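Long-range contacts in uncharacterized protein BAD_0989 (Bifidobacterium adolescentis ATCC 15703, PDB 3CYM), which is of unknown function but probably binds nucleic acid and may act as a 3'-5' exonuclease: residues E226-V237 and I264-P272; A239-L247 and S313-D321. All blocks are in the same frame, centred on the assembly; numbering follows the deposited sequence.

Helix 231-250 takes part in both contacts: its first turns meet helix 261-270 in interaction 1, and residues 239-247, further along it, meet helix 312-323 in interaction 2. The centres of the two contacts lie about 13 Å apart, and side chains bridge them. Val267 CG2 comes to 3.5 Å from Leu240 CD1, while Ile264 CD1 lies 3.5 Å from Arg244 NH2, joining helices 261-270 and 231-250, and Val267 also touches Ile319 of helix 312-323. Along the chain the segments alternate, which brings 313-321 back onto helix 231-250. The sodium ion site of Asp44, Glu46 and Asp172 belongs to the exonuclease part; neither contact includes any of these residues, and both are helix packing.

Interaction 1: residues E226-V237 and I264-P272; sequences EVMRDRQALAIV and IIEVAKRKP
Lys271 crosses to the 226-237 segment and lays its aliphatic chain beside Ile236 and Gln232, with CG 3.9 Å from Ile236 CD1. Extended up to CE, that chain bends at its last torsion (chi4 57°), and NZ ends 2.7 Å from Asp230 OD2 in a salt bridge on the syn side, 24° out of the carboxylate plane. The same ammonium donates to Ala268 O at 3.0 Å, so two oxygens grip it. Asp230 is the N-cap of helix 231-250; its OD1 accepts weakly from the backbone N of Gln232 and Ala233, leaving OD2 to the lysine.

Ile236 turns CG2 onto Ala268, 3.8 Å from its CA. Val237 CG2 approaches Ala268 CB equally closely from another side. Small residues permit this: the CA atoms of Ala233 and Ala268 are 4.4 Å apart, and the axes pass at 8.4 Å. At the exposed end of the contact Lys269 NZ reaches the anti lone pair of Glu226 OE1, whose other oxygen, OE2, is hydrogen-bonded to ND1 of His223.

Outside the pair, Ile236 also touches Ala322 and Leu323 of helix 312-323. Two helices running roughly antiparallel, at 142°, around an alanine contact are consistent with the helical bundle of an HRDC domain.

Interaction 2: residues A239-L247 and S313-D321; sequences ALWTRRDEL and SMWKNIIQD
Ile318 and Trp315 of helix 312-323 pack on helix 231-250 within the helical bundle associated with the HRDC domain, the axes running at 141° and 9.6 Å apart at closest. No hydrogen bond spans this contact, which rests on apolar and aliphatic surface.

Ile318 meets the start of the 239-247 segment: its CG2 lies 3.7 Å from Ala239 CB and 3.5 Å from Ala239 O, and on its other branch CG1 crosses the Arg243 chain at about a right angle, 3.7 Å from CG. An alanine here would remove both branches and would probably open a gap beside Ala239, with the Arg243 methylenes deprived of their support. Leu240 CD2 touches both Trp315 and Ile318, 3.9 Å from Trp315 CE3 and 4.1 Å from Ile318 CG2.

Further out, Arg243 bends at its second torsion (chi2 50°), and its guanidinium forms a salt bridge with Glu246 while Leu247 CD2 lies over one face. Arg244 sends its own guanidinium away to Asp261, and Ile284 and Ile310 touch Trp315 from nearby loops.

The indole presents an edge to the helix backbone: Arg244 N lies in the ring plane, 3.6 Å from Trp315 CZ3.

Interaction 1: residues E226-V237 and I264-P272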
# COMPACT_ATOMS: atom_id res chain seq x y z
N GLU A 226 -10.75 -8.60 -22.48
CA GLU A 226 -11.15 -8.49 -23.88
C GLU A 226 -10.23 -9.25 -24.83
O GLU A 226 -10.49 -9.31 -26.03
CB GLU A 226 -11.17 -7.01 -24.28
CG GLU A 226 -12.07 -6.11 -23.44
CD GLU A 226 -11.94 -4.64 -23.83
OE1 GLU A 226 -11.27 -4.34 -24.84
OE2 GLU A 226 -12.52 -3.79 -23.12
N VAL A 227 -9.18 -9.86 -24.28
CA VAL A 227 -8.08 -10.44 -25.04
C VAL A 227 -7.73 -11.85 -24.51
O VAL A 227 -6.95 -12.58 -25.12
CB VAL A 227 -6.87 -9.41 -25.08
CG1 VAL A 227 -5.54 -9.99 -24.65
CG2 VAL A 227 -6.79 -8.71 -26.43
N MET A 228 -8.38 -12.24 -23.41
CA MET A 228 -8.12 -13.52 -22.72
C MET A 228 -8.43 -14.81 -23.49
O MET A 228 -7.89 -15.86 -23.16
CB MET A 228 -8.83 -13.54 -21.36
CG MET A 228 -7.90 -13.25 -20.19
SD MET A 228 -8.77 -12.64 -18.73
CE MET A 228 -9.94 -13.96 -18.39
N ARG A 229 -9.27 -14.74 -24.51
CA ARG A 229 -9.53 -15.89 -25.40
C ARG A 229 -8.36 -16.15 -26.36
O ARG A 229 -8.22 -17.24 -26.91
CB ARG A 229 -10.82 -15.67 -26.19
CG ARG A 229 -10.79 -14.47 -27.15
CD ARG A 229 -12.04 -13.62 -27.01
NE ARG A 229 -12.09 -12.97 -25.69
CZ ARG A 229 -13.18 -12.88 -24.94
NH1 ARG A 229 -13.12 -12.28 -23.76
NH2 ARG A 229 -14.34 -13.40 -25.34
N ASP A 230 -7.54 -15.13 -26.56
CA ASP A 230 -6.51 -15.11 -27.59
C ASP A 230 -5.14 -15.18 -26.92
O ASP A 230 -4.64 -14.18 -26.39
CB ASP A 230 -6.68 -13.84 -28.43
CG ASP A 230 -5.78 -13.80 -29.66
OD1 ASP A 230 -4.93 -14.70 -29.84
OD2 ASP A 230 -5.93 -12.83 -30.44
N ARG A 231 -4.54 -16.36 -26.96
CA ARG A 231 -3.26 -16.61 -26.28
C ARG A 231 -2.06 -15.94 -26.97
O ARG A 231 -1.07 -15.64 -26.30
CB ARG A 231 -3.02 -18.11 -26.08
CG ARG A 231 -4.24 -18.84 -25.51
CD ARG A 231 -3.90 -20.09 -24.72
NE ARG A 231 -3.07 -21.03 -25.46
CZ ARG A 231 -1.93 -21.56 -25.01
NH1 ARG A 231 -1.48 -21.25 -23.81
NH2 ARG A 231 -1.25 -22.41 -25.78
N GLN A 232 -2.16 -15.71 -28.28
CA GLN A 232 -1.14 -14.93 -29.00
C GLN A 232 -1.18 -13.45 -28.62
O GLN A 232 -0.15 -12.80 -28.53
CB GLN A 232 -1.25 -15.10 -30.52
CG GLN A 232 0.01 -14.62 -31.27
CD GLN A 232 -0.04 -14.85 -32.77
OE1 GLN A 232 1.01 -15.01 -33.40
NE2 GLN A 232 -1.24 -14.88 -33.34
N ALA A 233 -2.39 -12.94 -28.39
CA ALA A 233 -2.57 -11.59 -27.87
C ALA A 233 -2.01 -11.49 -26.46
O ALA A 233 -1.38 -10.50 -26.10
CB ALA A 233 -4.04 -11.20 -27.88
N LEU A 234 -2.22 -12.55 -25.68
CA LEU A 234 -1.71 -12.61 -24.32
C LEU A 234 -0.19 -12.66 -24.29
O LEU A 234 0.42 -12.04 -23.43
CB LEU A 234 -2.33 -13.78 -23.56
CG LEU A 234 -3.81 -13.59 -23.20
CD1 LEU A 234 -4.44 -14.87 -22.64
CD2 LEU A 234 -4.01 -12.42 -22.23
N ALA A 235 0.41 -13.34 -25.27
CA ALA A 235 1.87 -13.32 -25.46
C ALA A 235 2.40 -11.93 -25.80
O ALA A 235 3.49 -11.56 -25.38
CB ALA A 235 2.27 -14.30 -26.54
N ILE A 236 1.61 -11.15 -26.54
CA ILE A 236 1.93 -9.77 -26.87
C ILE A 236 1.83 -8.86 -25.63
O ILE A 236 2.75 -8.09 -25.34
CB ILE A 236 1.06 -9.25 -28.07
CG1 ILE A 236 1.49 -9.97 -29.36
CG2 ILE A 236 1.20 -7.75 -28.26
CD1 ILE A 236 0.51 -9.91 -30.48
N VAL A 237 0.73 -8.99 -24.90
CA VAL A 237 0.54 -8.29 -23.62
C VAL A 237 1.68 -8.60 -22.64
O VAL A 237 2.27 -7.69 -22.06
CB VAL A 237 -0.83 -8.62 -22.98
CG1 VAL A 237 -0.92 -8.06 -21.57
CG2 VAL A 237 -1.96 -8.08 -23.84
N ILE A 264 -1.31 -1.23 -25.45
CA ILE A 264 -0.97 -2.65 -25.27
C ILE A 264 -2.10 -3.58 -25.76
O ILE A 264 -1.86 -4.45 -26.60
CB ILE A 264 -0.59 -2.98 -23.79
CG1 ILE A 264 0.73 -2.31 -23.41
CG2 ILE A 264 -0.49 -4.49 -23.56
CD1 ILE A 264 1.05 -2.37 -21.94
N ILE A 265 -3.31 -3.38 -25.24
CA ILE A 265 -4.49 -4.16 -25.65
C ILE A 265 -4.79 -3.97 -27.15
O ILE A 265 -5.05 -4.93 -27.86
CB ILE A 265 -5.73 -3.83 -24.76
CG1 ILE A 265 -5.46 -4.17 -23.28
CG2 ILE A 265 -7.00 -4.52 -25.26
CD1 ILE A 265 -5.16 -5.63 -23.00
N GLU A 266 -4.70 -2.73 -27.62
CA GLU A 266 -4.94 -2.40 -29.02
C GLU A 266 -4.04 -3.18 -29.98
O GLU A 266 -4.52 -3.77 -30.95
CB GLU A 266 -4.72 -0.91 -29.24
CG GLU A 266 -5.85 -0.23 -29.97
CD GLU A 266 -5.50 1.18 -30.40
OE1 GLU A 266 -5.62 1.47 -31.61
OE2 GLU A 266 -5.10 2.00 -29.53
N VAL A 267 -2.73 -3.20 -29.69
CA VAL A 267 -1.77 -3.88 -30.57
C VAL A 267 -1.81 -5.40 -30.41
O VAL A 267 -1.44 -6.14 -31.32
CB VAL A 267 -0.32 -3.32 -30.43
CG1 VAL A 267 -0.26 -1.88 -30.84
CG2 VAL A 267 0.17 -3.45 -29.04
N ALA A 268 -2.30 -5.87 -29.26
CA ALA A 268 -2.47 -7.30 -29.03
C ALA A 268 -3.66 -7.83 -29.82
O ALA A 268 -3.63 -8.95 -30.31
CB ALA A 268 -2.63 -7.60 -27.55
N LYS A 269 -4.69 -6.99 -29.95
CA LYS A 269 -5.83 -7.27 -30.81
C LYS A 269 -5.43 -7.25 -32.28
O LYS A 269 -5.66 -8.22 -33.01
CB LYS A 269 -6.92 -6.21 -30.58
CG LYS A 269 -7.82 -6.46 -29.39
CD LYS A 269 -8.62 -5.19 -29.14
CE LYS A 269 -9.90 -5.46 -28.38
NZ LYS A 269 -9.60 -6.01 -27.04
N ARG A 270 -4.78 -6.17 -32.70
CA ARG A 270 -4.52 -5.91 -34.11
C ARG A 270 -3.34 -6.68 -34.69
O ARG A 270 -3.33 -6.97 -35.88
CB ARG A 270 -4.30 -4.42 -34.33
CG ARG A 270 -5.56 -3.58 -34.23
CD ARG A 270 -5.62 -2.68 -35.45
NE ARG A 270 -6.07 -1.33 -35.14
CZ ARG A 270 -5.87 -0.28 -35.93
NH1 ARG A 270 -5.22 -0.41 -37.07
NH2 ARG A 270 -6.32 0.91 -35.56
N LYS A 271 -2.37 -7.01 -33.83
CA LYS A 271 -1.13 -7.70 -34.23
C LYS A 271 -0.44 -7.14 -35.50
O LYS A 271 -0.46 -7.80 -36.55
CB LYS A 271 -1.37 -9.21 -34.38
CG LYS A 271 -2.24 -9.82 -33.29
CD LYS A 271 -2.36 -11.31 -33.47
CE LYS A 271 -2.98 -11.96 -32.25
NZ LYS A 271 -4.30 -11.37 -31.95
N PRO A 272 0.15 -5.93 -35.41
CA PRO A 272 0.89 -5.39 -36.55
C PRO A 272 2.12 -6.24 -36.91
O PRO A 272 2.94 -6.54 -36.04
CB PRO A 272 1.31 -3.99 -36.07
CG PRO A 272 1.32 -4.10 -34.57
CD PRO A 272 0.18 -5.01 -34.25

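Interaction 2: residues A239-L247 and S313-D321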
# COMPACT_ATOMS: atom_id res chain seq x y z
N ALA A 239 4.75 -9.66 -23.34
CA ALA A 239 6.02 -9.14 -23.87
C ALA A 239 6.12 -7.62 -23.72
O ALA A 239 7.17 -7.10 -23.34
CB ALA A 239 6.19 -9.56 -25.32
N LEU A 240 5.02 -6.93 -24.02
CA LEU A 240 4.93 -5.47 -23.87
C LEU A 240 5.00 -5.00 -22.42
O LEU A 240 5.73 -4.05 -22.12
CB LEU A 240 3.65 -4.94 -24.52
CG LEU A 240 3.64 -4.81 -26.05
CD1 LEU A 240 2.24 -4.44 -26.47
CD2 LEU A 240 4.63 -3.77 -26.56
N TRP A 241 4.24 -5.64 -21.53
CA TRP A 241 4.29 -5.35 -20.10
C TRP A 241 5.70 -5.48 -19.55
O TRP A 241 6.14 -4.64 -18.75
CB TRP A 241 3.36 -6.27 -19.29
CG TRP A 241 3.25 -5.87 -17.84
CD1 TRP A 241 2.27 -5.08 -17.28
CD2 TRP A 241 4.14 -6.22 -16.76
NE1 TRP A 241 2.51 -4.92 -15.94
CE2 TRP A 241 3.65 -5.60 -15.59
CE3 TRP A 241 5.32 -7.00 -16.68
CZ2 TRP A 241 4.28 -5.74 -14.34
CZ3 TRP A 241 5.96 -7.13 -15.43
CH2 TRP A 241 5.43 -6.50 -14.29
N THR A 242 6.39 -6.55 -19.95
CA THR A 242 7.72 -6.87 -19.45
C THR A 242 8.74 -5.82 -19.85
O THR A 242 9.48 -5.31 -19.00
CB THR A 242 8.18 -8.27 -19.93
OG1 THR A 242 7.23 -9.25 -19.51
CG2 THR A 242 9.56 -8.63 -19.37
N ARG A 243 8.78 -5.50 -21.15
CA ARG A 243 9.73 -4.49 -21.64
C ARG A 243 9.42 -3.10 -21.07
O ARG A 243 10.34 -2.39 -20.68
CB ARG A 243 9.80 -4.49 -23.16
CG ARG A 243 10.89 -3.58 -23.75
CD ARG A 243 12.28 -3.79 -23.12
NE ARG A 243 13.27 -2.93 -23.77
CZ ARG A 243 14.44 -2.55 -23.24
NH1 ARG A 243 14.79 -2.91 -22.01
NH2 ARG A 243 15.25 -1.77 -23.95
N ARG A 244 8.14 -2.75 -20.99
CA ARG A 244 7.70 -1.50 -20.37
C ARG A 244 8.15 -1.42 -18.90
O ARG A 244 8.52 -0.36 -18.43
CB ARG A 244 6.18 -1.36 -20.47
CG ARG A 244 5.60 -0.04 -19.96
CD ARG A 244 4.09 -0.07 -19.99
NE ARG A 244 3.50 -0.89 -18.93
CZ ARG A 244 2.20 -0.89 -18.62
NH1 ARG A 244 1.76 -1.68 -17.65
NH2 ARG A 244 1.35 -0.11 -19.27
N ASP A 245 8.13 -2.56 -18.20
CA ASP A 245 8.53 -2.61 -16.79
C ASP A 245 10.04 -2.43 -16.60
O ASP A 245 10.47 -1.76 -15.67
CB ASP A 245 8.07 -3.91 -16.14
CG ASP A 245 8.29 -3.93 -14.64
OD1 ASP A 245 7.54 -3.24 -13.92
OD2 ASP A 245 9.20 -4.66 -14.20
N GLU A 246 10.83 -3.02 -17.50
CA GLU A 246 12.29 -2.87 -17.50
C GLU A 246 12.69 -1.41 -17.69
O GLU A 246 13.48 -0.87 -16.91
CB GLU A 246 12.91 -3.70 -18.62
CG GLU A 246 12.80 -5.20 -18.42
CD GLU A 246 13.29 -5.98 -19.62
OE1 GLU A 246 13.85 -5.37 -20.56
OE2 GLU A 246 13.10 -7.22 -19.62
N LEU A 247 12.13 -0.80 -18.73
CA LEU A 247 12.42 0.58 -19.11
C LEU A 247 11.89 1.59 -18.11
O LEU A 247 12.47 2.65 -17.93
CB LEU A 247 11.86 0.88 -20.50
CG LEU A 247 12.58 0.17 -21.66
CD1 LEU A 247 11.79 0.18 -22.94
CD2 LEU A 247 13.96 0.78 -21.89
N SER A 313 9.58 2.53 -32.14
CA SER A 313 10.33 1.41 -32.72
C SER A 313 10.68 0.33 -31.71
O SER A 313 10.80 -0.84 -32.06
CB SER A 313 11.62 1.91 -33.38
OG SER A 313 11.36 2.71 -34.52
N MET A 314 10.86 0.74 -30.45
CA MET A 314 11.21 -0.19 -29.37
C MET A 314 10.05 -1.13 -29.04
O MET A 314 10.27 -2.28 -28.67
CB MET A 314 11.63 0.56 -28.10
CG MET A 314 12.80 1.52 -28.28
SD MET A 314 13.12 2.49 -26.79
CE MET A 314 14.32 3.68 -27.39
N TRP A 315 8.82 -0.62 -29.15
CA TRP A 315 7.65 -1.45 -28.95
C TRP A 315 7.40 -2.34 -30.16
O TRP A 315 7.00 -3.48 -30.01
CB TRP A 315 6.41 -0.62 -28.63
CG TRP A 315 6.64 0.39 -27.53
CD1 TRP A 315 6.55 1.74 -27.64
CD2 TRP A 315 6.99 0.13 -26.16
NE1 TRP A 315 6.82 2.34 -26.44
CE2 TRP A 315 7.09 1.37 -25.51
CE3 TRP A 315 7.22 -1.05 -25.42
CZ2 TRP A 315 7.41 1.49 -24.15
CZ3 TRP A 315 7.54 -0.93 -24.07
CH2 TRP A 315 7.64 0.33 -23.46
N LYS A 316 7.68 -1.80 -31.35
CA LYS A 316 7.56 -2.54 -32.62
C LYS A 316 8.40 -3.82 -32.63
O LYS A 316 7.90 -4.88 -32.99
CB LYS A 316 7.95 -1.61 -33.78
CG LYS A 316 7.93 -2.25 -35.17
CD LYS A 316 7.86 -1.19 -36.28
CE LYS A 316 9.06 -0.23 -36.29
NZ LYS A 316 10.31 -0.86 -36.80
N ASN A 317 9.66 -3.72 -32.18
CA ASN A 317 10.57 -4.86 -32.02
C ASN A 317 10.05 -5.92 -31.05
O ASN A 317 10.27 -7.12 -31.24
CB ASN A 317 11.94 -4.39 -31.51
CG ASN A 317 12.71 -3.56 -32.52
OD1 ASN A 317 12.54 -3.69 -33.74
ND2 ASN A 317 13.59 -2.69 -32.01
N ILE A 318 9.39 -5.47 -29.99
CA ILE A 318 8.84 -6.37 -28.98
C ILE A 318 7.65 -7.15 -29.54
O ILE A 318 7.54 -8.36 -29.30
CB ILE A 318 8.49 -5.59 -27.67
CG1 ILE A 318 9.77 -5.04 -27.00
CG2 ILE A 318 7.69 -6.44 -26.69
CD1 ILE A 318 10.83 -6.10 -26.64
N ILE A 319 6.80 -6.47 -30.31
CA ILE A 319 5.64 -7.11 -30.93
C ILE A 319 6.10 -8.20 -31.92
O ILE A 319 5.51 -9.29 -31.97
CB ILE A 319 4.67 -6.07 -31.58
CG1 ILE A 319 4.14 -5.10 -30.51
CG2 ILE A 319 3.49 -6.74 -32.28
CD1 ILE A 319 3.57 -3.79 -31.07
N GLN A 320 7.17 -7.90 -32.67
CA GLN A 320 7.82 -8.87 -33.57
C GLN A 320 8.25 -10.14 -32.84
O GLN A 320 7.95 -11.24 -33.29
CB GLN A 320 9.05 -8.24 -34.21
CG GLN A 320 8.95 -8.00 -35.70
CD GLN A 320 10.30 -8.12 -36.39
OE1 GLN A 320 11.33 -7.74 -35.83
NE2 GLN A 320 10.30 -8.67 -37.60
N ASP A 321 8.96 -9.96 -31.73
CA ASP A 321 9.41 -11.06 -30.86
C ASP A 321 8.26 -11.91 -30.35
O ASP A 321 8.32 -13.14 -30.41
CB ASP A 321 10.18 -10.50 -29.66
CG ASP A 321 11.44 -9.77 -30.06
OD1 ASP A 321 11.92 -9.98 -31.20
OD2 ASP A 321 11.96 -8.98 -29.23